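Side-chain contacts in acyl-CoA dehydrogenase (Bacillus subtilis, PDB 5LNX), which catalyses the FAD-dependent conversion of 2,3-saturated acyl-CoA into 2,3-dehydroacyl-CoA, passing the hydrogens to an acceptor: residues D[70-75]-D[296-301]; D[133-138]-D[177-182]; D[313-318]-D[365-370]. One frame throughout, in Å; residues are numbered along the deposited sequence.

Contact 1. Residues D[70-75]-D[296-301]; sequences AIHEIS and LVYHAA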
loop_
_atom_site.group_PDB
_atom_site.type_symbol
_atom_site.label_atom_id
_atom_site.label_comp_id
_atom_site.label_asym_id
_atom_site.label_seq_id
_atom_site.Cartn_x
_atom_site.Cartn_y
_atom_site.Cartn_z
ATOM N N ALA D 70 -23.304 -4.871 19.520
ATOM C CA ALA D 70 -23.092 -4.054 20.711
ATOM C C ALA D 70 -21.651 -3.561 20.739
ATOM O O ALA D 70 -21.393 -2.351 20.740
ATOM C CB ALA D 70 -23.430 -4.837 21.976
ATOM N N ILE D 71 -20.720 -4.509 20.697
ATOM C CA ILE D 71 -19.255 -4.235 20.713
ATOM C C ILE D 71 -18.814 -3.265 19.616
ATOM O O ILE D 71 -17.977 -2.389 19.835
ATOM C CB ILE D 71 -18.460 -5.530 20.558
ATOM C CG1 ILE D 71 -18.714 -6.429 21.778
ATOM C CG2 ILE D 71 -16.968 -5.248 20.424
ATOM C CD1 ILE D 71 -17.900 -7.704 21.797
ATOM N N HIS D 72 -19.418 -3.406 18.450
ATOM C CA HIS D 72 -19.222 -2.462 17.343
ATOM C C HIS D 72 -19.594 -1.028 17.732
ATOM O O HIS D 72 -18.788 -0.092 17.614
ATOM C CB HIS D 72 -20.067 -2.892 16.128
ATOM C CG HIS D 72 -20.117 -1.878 15.022
ATOM N ND1 HIS D 72 -21.064 -1.920 14.021
ATOM C CD2 HIS D 72 -19.326 -0.812 14.746
ATOM C CE1 HIS D 72 -20.856 -0.924 13.181
ATOM N NE2 HIS D 72 -19.810 -0.234 13.601
ATOM N N GLU D 73 -20.831 -0.884 18.185
ATOM C CA GLU D 73 -21.377 0.401 18.623
ATOM C C GLU D 73 -20.582 1.054 19.754
ATOM O O GLU D 73 -20.291 2.246 19.713
ATOM C CB GLU D 73 -22.832 0.221 19.052
ATOM C CG GLU D 73 -23.757 0.099 17.862
ATOM C CD GLU D 73 -23.768 1.352 16.993
ATOM O OE1 GLU D 73 -23.341 2.472 17.419
ATOM O OE2 GLU D 73 -24.174 1.177 15.837
ATOM N N ILE D 74 -20.235 0.260 20.762
ATOM C CA ILE D 74 -19.499 0.762 21.932
ATOM C C ILE D 74 -18.112 1.243 21.538
ATOM O O ILE D 74 -17.578 2.192 22.124
ATOM C CB ILE D 74 -19.367 -0.312 23.035
ATOM C CG1 ILE D 74 -20.717 -0.486 23.749
ATOM C CG2 ILE D 74 -18.311 0.090 24.041
ATOM C CD1 ILE D 74 -20.730 -1.539 24.840
ATOM N N SER D 75 -17.550 0.591 20.536
ATOM C CA SER D 75 -16.192 0.870 20.099
ATOM C C SER D 75 -16.084 2.145 19.249
ATOM O O SER D 75 -15.009 2.748 19.163
ATOM C CB SER D 75 -15.596 -0.349 19.386
ATOM O OG SER D 75 -15.597 -1.475 20.265
ATOM N N LEU D 296 -17.468 -8.320 6.376
ATOM C CA LEU D 296 -16.598 -9.399 6.854
ATOM C C LEU D 296 -16.968 -9.773 8.287
ATOM O O LEU D 296 -17.108 -10.951 8.608
ATOM C CB LEU D 296 -15.129 -8.978 6.827
ATOM C CG LEU D 296 -14.461 -8.895 5.466
ATOM C CD1 LEU D 296 -13.050 -8.367 5.638
ATOM C CD2 LEU D 296 -14.430 -10.237 4.769
ATOM N N VAL D 297 -17.130 -8.744 9.114
ATOM C CA VAL D 297 -17.461 -8.900 10.529
ATOM C C VAL D 297 -18.800 -9.601 10.726
ATOM O O VAL D 297 -18.887 -10.639 11.377
ATOM C CB VAL D 297 -17.530 -7.532 11.252
ATOM C CG1 VAL D 297 -18.085 -7.687 12.666
ATOM C CG2 VAL D 297 -16.162 -6.877 11.298
ATOM N N TYR D 298 -19.840 -9.025 10.146
ATOM C CA TYR D 298 -21.215 -9.500 10.367
ATOM C C TYR D 298 -21.556 -10.831 9.715
ATOM O O TYR D 298 -22.391 -11.565 10.231
ATOM C CB TYR D 298 -22.228 -8.414 9.976
ATOM C CG TYR D 298 -22.231 -7.319 11.017
ATOM C CD1 TYR D 298 -22.716 -7.565 12.304
ATOM C CD2 TYR D 298 -21.654 -6.076 10.756
ATOM C CE1 TYR D 298 -22.642 -6.598 13.301
ATOM C CE2 TYR D 298 -21.584 -5.102 11.734
ATOM C CZ TYR D 298 -22.079 -5.363 13.003
ATOM O OH TYR D 298 -22.062 -4.395 13.967
ATOM N N HIS D 299 -20.927 -11.129 8.586
ATOM C CA HIS D 299 -21.087 -12.433 7.954
ATOM C C HIS D 299 -20.378 -13.527 8.779
ATOM O O HIS D 299 -20.878 -14.648 8.923
ATOM C CB HIS D 299 -20.549 -12.425 6.523
ATOM C CG HIS D 299 -20.558 -13.771 5.870
ATOM N ND1 HIS D 299 -21.713 -14.498 5.690
ATOM C CD2 HIS D 299 -19.555 -14.529 5.364
ATOM C CE1 HIS D 299 -21.425 -15.643 5.097
ATOM N NE2 HIS D 299 -20.123 -15.687 4.885
ATOM N N ALA D 300 -19.206 -13.184 9.299
ATOM C CA ALA D 300 -18.468 -14.051 10.223
ATOM C C ALA D 300 -19.302 -14.389 11.458
ATOM O O ALA D 300 -19.305 -15.533 11.936
ATOM C CB ALA D 300 -17.168 -13.388 10.644
ATOM N N ALA D 301 -19.981 -13.377 11.983
ATOM C CA ALA D 301 -20.813 -13.525 13.186
ATOM C C ALA D 301 -22.136 -14.229 12.880
ATOM O O ALA D 301 -22.729 -14.869 13.743
ATOM C CB ALA D 301 -21.085 -12.173 13.813
#
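H72 and Y298 meet through a single polar contact between two helices. Their CA atoms are far apart, and both side chains must stretch to meet. The hydrogen bond joins H72 ND1 to Y298 OH at 2.7 Å, and either atom could be the donor. It is noticeably bent, with an angle of 141°. The phenol oxygen comes in at the edge of the imidazole, near its plane. In turn, ND1 sits at the edge of the phenol, in plane with it. H72 CG is trans to its own backbone N (chi1 170°), which carries the ring across the gap between the helices. The other ring nitrogen, NE2, is bonded to E253 on helix 229-265. The imidazole thus bridges a phenol and a carboxylate, and the carboxylate would be expected to polarise it.

Apart from the bond, the rings touch little. They meet obliquely, with centroids 5.9 Å apart and planes at 54°. On one face of the phenol, V297 CG1 of the same helix lies 4.3 Å above the plane, over the ring centre. I68 and L69 also pack on Y298, and L249 packs on H72. A leucine in place of H72 would probably leave the buried Y298 OH without this partner and take one from the E253 carboxylate.

Nearby, E73 makes a salt bridge to R15 on helix 9-32, so helix 64-77 is also tied to that neighbour. The H72–Y298 pair joins the N-terminal helical domain to the C-terminal helical bundle, two of the three domains that make up the acyl-CoA dehydrogenase fold.

Contact 2. Residues D[133-138]-D[177-182]; sequences GSLRTT and HGISAF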
loop_
_atom_site.group_PDB
_atom_site.type_symbol
_atom_site.label_atom_id
_atom_site.label_comp_id
_atom_site.label_asym_id
_atom_site.label_seq_id
_atom_site.Cartn_x
_atom_site.Cartn_y
_atom_site.Cartn_z
ATOM N N GLY D 133 0.538 -22.667 22.588
ATOM C CA GLY D 133 0.768 -24.083 22.925
ATOM C C GLY D 133 1.879 -24.266 23.934
ATOM O O GLY D 133 1.777 -25.092 24.803
ATOM N N SER D 134 2.962 -23.511 23.770
ATOM C CA SER D 134 4.186 -23.679 24.572
ATOM C C SER D 134 4.158 -22.919 25.891
ATOM O O SER D 134 5.189 -22.474 26.388
ATOM C CB SER D 134 5.422 -23.251 23.773
ATOM O OG SER D 134 5.280 -21.918 23.321
ATOM N N LEU D 135 2.978 -22.789 26.467
ATOM C CA LEU D 135 2.851 -22.253 27.816
ATOM C C LEU D 135 3.460 -23.193 28.877
ATOM O O LEU D 135 3.500 -24.428 28.716
ATOM C CB LEU D 135 1.379 -21.929 28.162
ATOM C CG LEU D 135 0.350 -23.053 28.212
ATOM C CD1 LEU D 135 0.328 -23.725 29.572
ATOM C CD2 LEU D 135 -1.033 -22.523 27.886
ATOM N N ARG D 136 3.884 -22.566 29.977
ATOM C CA ARG D 136 4.694 -23.203 31.021
ATOM C C ARG D 136 4.014 -23.285 32.382
ATOM O O ARG D 136 4.444 -24.038 33.252
ATOM C CB ARG D 136 6.002 -22.443 31.161
ATOM C CG ARG D 136 6.901 -22.641 29.960
ATOM C CD ARG D 136 8.252 -21.985 30.182
ATOM N NE ARG D 136 9.065 -21.961 28.962
ATOM C CZ ARG D 136 10.282 -21.431 28.878
ATOM N NH1 ARG D 136 10.855 -20.907 29.955
ATOM N NH2 ARG D 136 10.921 -21.397 27.717
ATOM N N THR D 137 2.975 -22.494 32.589
ATOM C CA THR D 137 2.241 -22.556 33.849
ATOM C C THR D 137 1.784 -23.986 34.058
ATOM O O THR D 137 1.187 -24.603 33.163
ATOM C CB THR D 137 1.031 -21.602 33.884
ATOM O OG1 THR D 137 1.510 -20.254 33.949
ATOM C CG2 THR D 137 0.162 -21.865 35.110
ATOM N N THR D 138 2.119 -24.525 35.221
ATOM C CA THR D 138 1.772 -25.901 35.540
ATOM C C THR D 138 0.579 -25.925 36.506
ATOM O O THR D 138 0.384 -25.002 37.309
ATOM C CB THR D 138 2.993 -26.700 36.063
ATOM O OG1 THR D 138 2.675 -28.092 36.004
ATOM N N HIS D 177 -1.295 -30.499 23.609
ATOM C CA HIS D 177 -2.364 -31.471 23.905
ATOM C C HIS D 177 -2.519 -31.778 25.388
ATOM O O HIS D 177 -3.438 -32.492 25.784
ATOM C CB HIS D 177 -2.121 -32.736 23.118
ATOM C CG HIS D 177 -2.405 -32.577 21.661
ATOM N ND1 HIS D 177 -1.416 -32.329 20.730
ATOM C CD2 HIS D 177 -3.572 -32.600 20.977
ATOM C CE1 HIS D 177 -1.962 -32.233 19.531
ATOM N NE2 HIS D 177 -3.268 -32.402 19.653
ATOM N N GLY D 178 -1.623 -31.235 26.204
ATOM C CA GLY D 178 -1.611 -31.477 27.663
ATOM C C GLY D 178 -1.980 -30.250 28.501
ATOM O O GLY D 178 -1.759 -30.218 29.727
ATOM N N ILE D 179 -2.531 -29.254 27.813
ATOM C CA ILE D 179 -3.054 -28.059 28.426
ATOM C C ILE D 179 -4.486 -28.282 28.922
ATOM O O ILE D 179 -5.361 -28.748 28.184
ATOM C CB ILE D 179 -3.073 -26.905 27.416
ATOM C CG1 ILE D 179 -1.651 -26.394 27.170
ATOM C CG2 ILE D 179 -3.944 -25.764 27.917
ATOM C CD1 ILE D 179 -1.503 -25.634 25.884
ATOM N N SER D 180 -4.724 -27.862 30.160
ATOM C CA SER D 180 -6.065 -27.830 30.747
ATOM C C SER D 180 -6.556 -26.396 30.997
ATOM O O SER D 180 -5.760 -25.461 31.098
ATOM C CB SER D 180 -6.076 -28.610 32.064
ATOM O OG SER D 180 -6.154 -30.004 31.813
ATOM N N ALA D 181 -7.867 -26.260 31.161
ATOM C CA ALA D 181 -8.484 -24.957 31.412
ATOM C C ALA D 181 -9.176 -24.911 32.750
ATOM O O ALA D 181 -9.922 -25.832 33.118
ATOM C CB ALA D 181 -9.458 -24.597 30.306
ATOM N N PHE D 182 -8.992 -23.787 33.440
ATOM C CA PHE D 182 -9.437 -23.609 34.841
ATOM C C PHE D 182 -10.233 -22.317 35.096
ATOM O O PHE D 182 -9.860 -21.233 34.635
ATOM C CB PHE D 182 -8.232 -23.628 35.763
ATOM C CG PHE D 182 -7.492 -24.933 35.763
ATOM C CD1 PHE D 182 -7.799 -25.922 36.683
ATOM C CD2 PHE D 182 -6.471 -25.167 34.849
ATOM C CE1 PHE D 182 -7.106 -27.120 36.692
ATOM C CE2 PHE D 182 -5.765 -26.361 34.858
ATOM C CZ PHE D 182 -6.089 -27.343 35.781
#
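I179 has the largest share of the buried surface, and it meets L135 tip to tip. The closest approach is 3.7 Å, between L135 CD2 and I179 CD1. The contact spreads along the isoleucine chain, because L135 CG is also 4.0 Å from I179 CG1. The second leucine methyl, CD1, takes a smaller part, 4.1 Å from I179 CG1. I179 CG1 stands opposite its carbonyl carbon (chi1 -74°). The terminal methyl then extends from it towards the loop. L135 CG lies between its backbone N and carbonyl carbon (chi1 63°), and its branch faces the isoleucine.

This is packing in the beta-rich middle domain of the acyl-CoA dehydrogenase fold. I179 opens strand 179-185, which runs antiparallel to strand 163-169. L135 belongs to the loop that leads into strand 138-142 of the other sheet. L169 packs on both L135 and I179, so the loop is seated on the sheet through three aliphatic side chains. The FAD is nearby, about 9 Å from the side chain of L135. G129 and S130, a little earlier in the same loop, are part of its pocket.

G133 contributes backbone alone. Its carbonyl O lies 3.5 Å from I179 CD1, a van der Waals contact with the same methyl that meets L135. The loop has polar holds as well: the carboxylate of E125 accepts bonds from R136 N and T137 OG1.

Contact 3. Residues D[313-318]-D[365-370]; sequences EASMAK and EIQRLI. With FAD (flavin-adenine dinucleotide), chain S.
S315 and Q367 form the tight centre of this contact, where two helices run roughly antiparallel. The angle between their directions is 146°, and their axes approach to 9.0 Å. The CA atoms of S315 and Q367 are the nearest pair, 5.3 Å apart. S315 OG donates to Q367 OE1 at 2.5 Å. The C=O...donor angle is 171°, so the hydroxyl meets the amide oxygen almost end on. The glutamine chain bends at CB–CG (chi2 -71°), and this turns the amide towards the serine helix.

K318 crosses the glutamine at about a right angle. Its CD is 3.6 Å from Q367 NE2, so the aliphatic part of the lysine lies against the amide. Q367 NE2 and the K318 ammonium share the backbone O of G362 as acceptor, and the ammonium also bonds to the O of T357. With both its ends bonded, the buried glutamine amide is fixed in its rotation.

The contact is looser beyond S315. There I370, partly exposed, only brushes the serine, with CG2 at 3.6 Å from S315 OG.

R368 is tied down separately: it starts off away from 313-318, but its guanidinium returns to D323, further along the serine's helix, and also reaches D285 of the second subunit.

At the start of helix 364-376, E365 OE1 accepts a hydrogen bond of 2.6 Å from FAD O2B, on the adenosine ribose. Q334 of the third subunit bonds to the same carboxylate oxygen. The helix pair is part of the C-terminal helical bundle and borders an FAD site built between subunits, as in the acyl-CoA dehydrogenase family.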
loop_
_atom_site.group_PDB
_atom_site.type_symbol
_atom_site.label_atom_id
_atom_site.label_comp_id
_atom_site.label_asym_id
_atom_site.label_seq_id
_atom_site.Cartn_x
_atom_site.Cartn_y
_atom_site.Cartn_z
ATOM N N GLU D 313 -13.221 -17.042 8.240
ATOM C CA GLU D 313 -13.926 -15.753 8.077
ATOM C C GLU D 313 -13.613 -14.776 9.206
ATOM O O GLU D 313 -13.517 -13.571 8.993
ATOM C CB GLU D 313 -15.448 -15.973 7.971
ATOM C CG GLU D 313 -15.886 -16.715 6.704
ATOM C CD GLU D 313 -15.722 -18.249 6.815
ATOM O OE1 GLU D 313 -15.344 -18.735 7.901
ATOM O OE2 GLU D 313 -15.968 -18.978 5.834
ATOM N N ALA D 314 -13.464 -15.312 10.412
ATOM C CA ALA D 314 -13.147 -14.515 11.602
ATOM C C ALA D 314 -11.719 -13.984 11.543
ATOM O O ALA D 314 -11.430 -12.875 11.969
ATOM C CB ALA D 314 -13.336 -15.351 12.866
ATOM N N SER D 315 -10.817 -14.812 11.037
ATOM C CA SER D 315 -9.428 -14.391 10.817
ATOM C C SER D 315 -9.330 -13.260 9.809
ATOM O O SER D 315 -8.628 -12.286 10.017
ATOM C CB SER D 315 -8.565 -15.573 10.373
ATOM O OG SER D 315 -8.019 -16.205 11.498
ATOM N N MET D 316 -10.008 -13.433 8.696
ATOM C CA MET D 316 -10.126 -12.391 7.646
ATOM C C MET D 316 -10.627 -11.031 8.166
ATOM O O MET D 316 -10.030 -9.984 7.890
ATOM C CB MET D 316 -11.056 -12.891 6.524
ATOM C CG MET D 316 -10.375 -13.844 5.555
ATOM S SD MET D 316 -11.505 -14.666 4.421
ATOM C CE MET D 316 -10.412 -15.395 3.203
ATOM N N ALA D 317 -11.744 -11.072 8.888
ATOM C CA ALA D 317 -12.323 -9.888 9.551
ATOM C C ALA D 317 -11.357 -9.176 10.495
ATOM O O ALA D 317 -11.289 -7.945 10.517
ATOM C CB ALA D 317 -13.560 -10.300 10.336
ATOM N N LYS D 318 -10.686 -9.960 11.337
ATOM C CA LYS D 318 -9.777 -9.415 12.367
ATOM C C LYS D 318 -8.625 -8.662 11.707
ATOM O O LYS D 318 -8.332 -7.518 12.052
ATOM C CB LYS D 318 -9.199 -10.536 13.243
ATOM C CG LYS D 318 -8.563 -10.081 14.556
ATOM C CD LYS D 318 -7.079 -9.754 14.420
ATOM C CE LYS D 318 -6.414 -9.653 15.784
ATOM N NZ LYS D 318 -4.995 -9.163 15.726
ATOM N N GLU D 365 0.031 -11.398 11.533
ATOM C CA GLU D 365 0.938 -12.448 10.984
ATOM C C GLU D 365 0.337 -13.835 11.192
ATOM O O GLU D 365 0.226 -14.622 10.264
ATOM C CB GLU D 365 2.351 -12.364 11.565
ATOM C CG GLU D 365 3.130 -11.145 11.110
ATOM C CD GLU D 365 2.538 -9.861 11.665
ATOM O OE1 GLU D 365 2.211 -9.846 12.855
ATOM O OE2 GLU D 365 2.318 -8.890 10.911
ATOM N N ILE D 366 -0.153 -14.079 12.391
ATOM C CA ILE D 366 -0.818 -15.353 12.704
ATOM C C ILE D 366 -2.094 -15.574 11.896
ATOM O O ILE D 366 -2.417 -16.711 11.500
ATOM C CB ILE D 366 -1.143 -15.482 14.219
ATOM C CG1 ILE D 366 0.142 -15.565 15.033
ATOM C CG2 ILE D 366 -2.018 -16.701 14.502
ATOM C CD1 ILE D 366 1.155 -16.529 14.494
ATOM N N GLN D 367 -2.838 -14.497 11.705
ATOM C CA GLN D 367 -4.139 -14.554 11.028
ATOM C C GLN D 367 -3.962 -14.922 9.554
ATOM O O GLN D 367 -4.752 -15.691 8.975
ATOM C CB GLN D 367 -4.864 -13.215 11.140
ATOM C CG GLN D 367 -5.084 -12.747 12.581
ATOM C CD GLN D 367 -6.124 -13.543 13.357
ATOM O OE1 GLN D 367 -6.855 -14.384 12.808
ATOM N NE2 GLN D 367 -6.240 -13.228 14.636
ATOM N N ARG D 368 -2.941 -14.336 8.945
ATOM C CA ARG D 368 -2.633 -14.626 7.547
ATOM C C ARG D 368 -2.211 -16.083 7.424
ATOM O O ARG D 368 -2.781 -16.847 6.627
ATOM C CB ARG D 368 -1.560 -13.679 7.028
ATOM C CG ARG D 368 -2.119 -12.306 6.689
ATOM C CD ARG D 368 -1.049 -11.254 6.402
ATOM N NE ARG D 368 -1.646 -10.035 5.827
ATOM C CZ ARG D 368 -1.647 -8.826 6.392
ATOM N NH1 ARG D 368 -1.033 -8.592 7.561
ATOM N NH2 ARG D 368 -2.270 -7.820 5.775
ATOM N N LEU D 369 -1.331 -16.495 8.332
ATOM C CA LEU D 369 -0.957 -17.919 8.500
ATOM C C LEU D 369 -2.163 -18.863 8.587
ATOM O O LEU D 369 -2.343 -19.751 7.741
ATOM C CB LEU D 369 -0.088 -18.081 9.749
ATOM N N ILE D 370 -3.046 -18.605 9.546
ATOM C CA ILE D 370 -4.297 -19.382 9.684
ATOM C C ILE D 370 -5.089 -19.426 8.372
ATOM O O ILE D 370 -5.451 -20.494 7.904
ATOM C CB ILE D 370 -5.234 -18.779 10.752
ATOM C CG1 ILE D 370 -4.667 -18.982 12.164
ATOM C CG2 ILE D 370 -6.632 -19.391 10.649
ATOM C CD1 ILE D 370 -5.478 -18.309 13.254
HETATM P PA FAD S . 4.982 -12.720 19.705
HETATM O O1A FAD S . 3.771 -13.622 19.534
HETATM O O2A FAD S . 6.322 -13.203 20.152
HETATM O O5B FAD S . 5.188 -12.067 18.248
HETATM C C5B FAD S . 6.100 -11.024 17.937
HETATM C C4B FAD S . 5.861 -10.692 16.466
HETATM O O4B FAD S . 6.321 -11.802 15.734
HETATM C C3B FAD S . 4.389 -10.504 16.134
HETATM O O3B FAD S . 4.210 -9.535 15.093
HETATM C C2B FAD S . 3.952 -11.840 15.605
HETATM O O2B FAD S . 3.064 -11.678 14.513
HETATM C C1B FAD S . 5.230 -12.399 15.068
HETATM N N9A FAD S . 5.372 -13.848 15.109
HETATM C C8A FAD S . 5.845 -14.626 16.109
HETATM N N7A FAD S . 5.902 -15.929 15.691
HETATM C C5A FAD S . 5.447 -15.966 14.412
HETATM C C6A FAD S . 5.249 -16.957 13.350
HETATM N N6A FAD S . 5.510 -18.258 13.542
HETATM N N1A FAD S . 4.808 -16.528 12.147
HETATM C C2A FAD S . 4.535 -15.247 11.854
HETATM N N3A FAD S . 4.690 -14.294 12.777
HETATM C C4A FAD S . 5.137 -14.581 14.027
HETATM N N1 FAD S . -3.319 -12.325 26.333
HETATM C C2 FAD S . -4.266 -13.082 26.937
HETATM O O2 FAD S . -4.011 -14.279 27.122
HETATM N N3 FAD S . -5.467 -12.608 27.334
HETATM C C4 FAD S . -5.807 -11.324 27.164
HETATM O O4 FAD S . -6.921 -10.884 27.539
HETATM C C4X FAD S . -4.815 -10.432 26.531
HETATM N N5 FAD S . -5.091 -9.125 26.334
HETATM C C5X FAD S . -4.173 -8.305 25.774
HETATM C C6 FAD S . -4.483 -6.973 25.678
HETATM C C7 FAD S . -3.621 -6.083 25.088
HETATM C C7M FAD S . -4.127 -4.671 24.938
HETATM C C8 FAD S . -2.301 -6.574 24.607
HETATM C C8M FAD S . -1.284 -5.678 23.952
HETATM C C9 FAD S . -1.974 -7.901 24.741
HETATM C C9A FAD S . -2.854 -8.809 25.315
HETATM N N10 FAD S . -2.524 -10.187 25.524
HETATM C C10 FAD S . -3.512 -11.017 26.110
HETATM C "C1'" FAD S . -1.263 -10.766 25.034
HETATM C "C2'" FAD S . -1.362 -10.936 23.499
HETATM O "O2'" FAD S . -2.350 -11.890 23.068
HETATM C "C3'" FAD S . 0.001 -11.265 22.908
HETATM O "O3'" FAD S . 0.758 -10.058 22.848
HETATM C "C4'" FAD S . -0.127 -11.923 21.542
HETATM O "O4'" FAD S . -0.715 -13.225 21.700
HETATM C "C5'" FAD S . 1.225 -12.016 20.791
HETATM O "O5'" FAD S . 2.316 -12.601 21.506
HETATM P P FAD S . 3.646 -11.772 21.961
HETATM O O1P FAD S . 4.632 -12.676 22.680
HETATM O O2P FAD S . 3.213 -10.507 22.652
HETATM O O3P FAD S . 4.536 -11.476 20.644
#

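From the N terminus, the chain first passes 70-75 on helix 64-77. Contact 1 closes only when helix 277-305 returns, with 220 residues between its segments. Contact 2 is nested inside that long loop and closes a shorter one of 38 residues within the middle domain. Contacts 1 and 2 lie on opposite sides of the chain's centre and do not touch. Contact 3 follows in series and closes a 46-residue loop within the C-terminal domain. It adjoins contact 1, because helices 277-305 and 311-326 are consecutive and pack through L296, A300, E313 and A317. Together, contacts 1 and 3 link the N-terminal helices through the bundle to the last helix, while contact 2 stays within the beta domain.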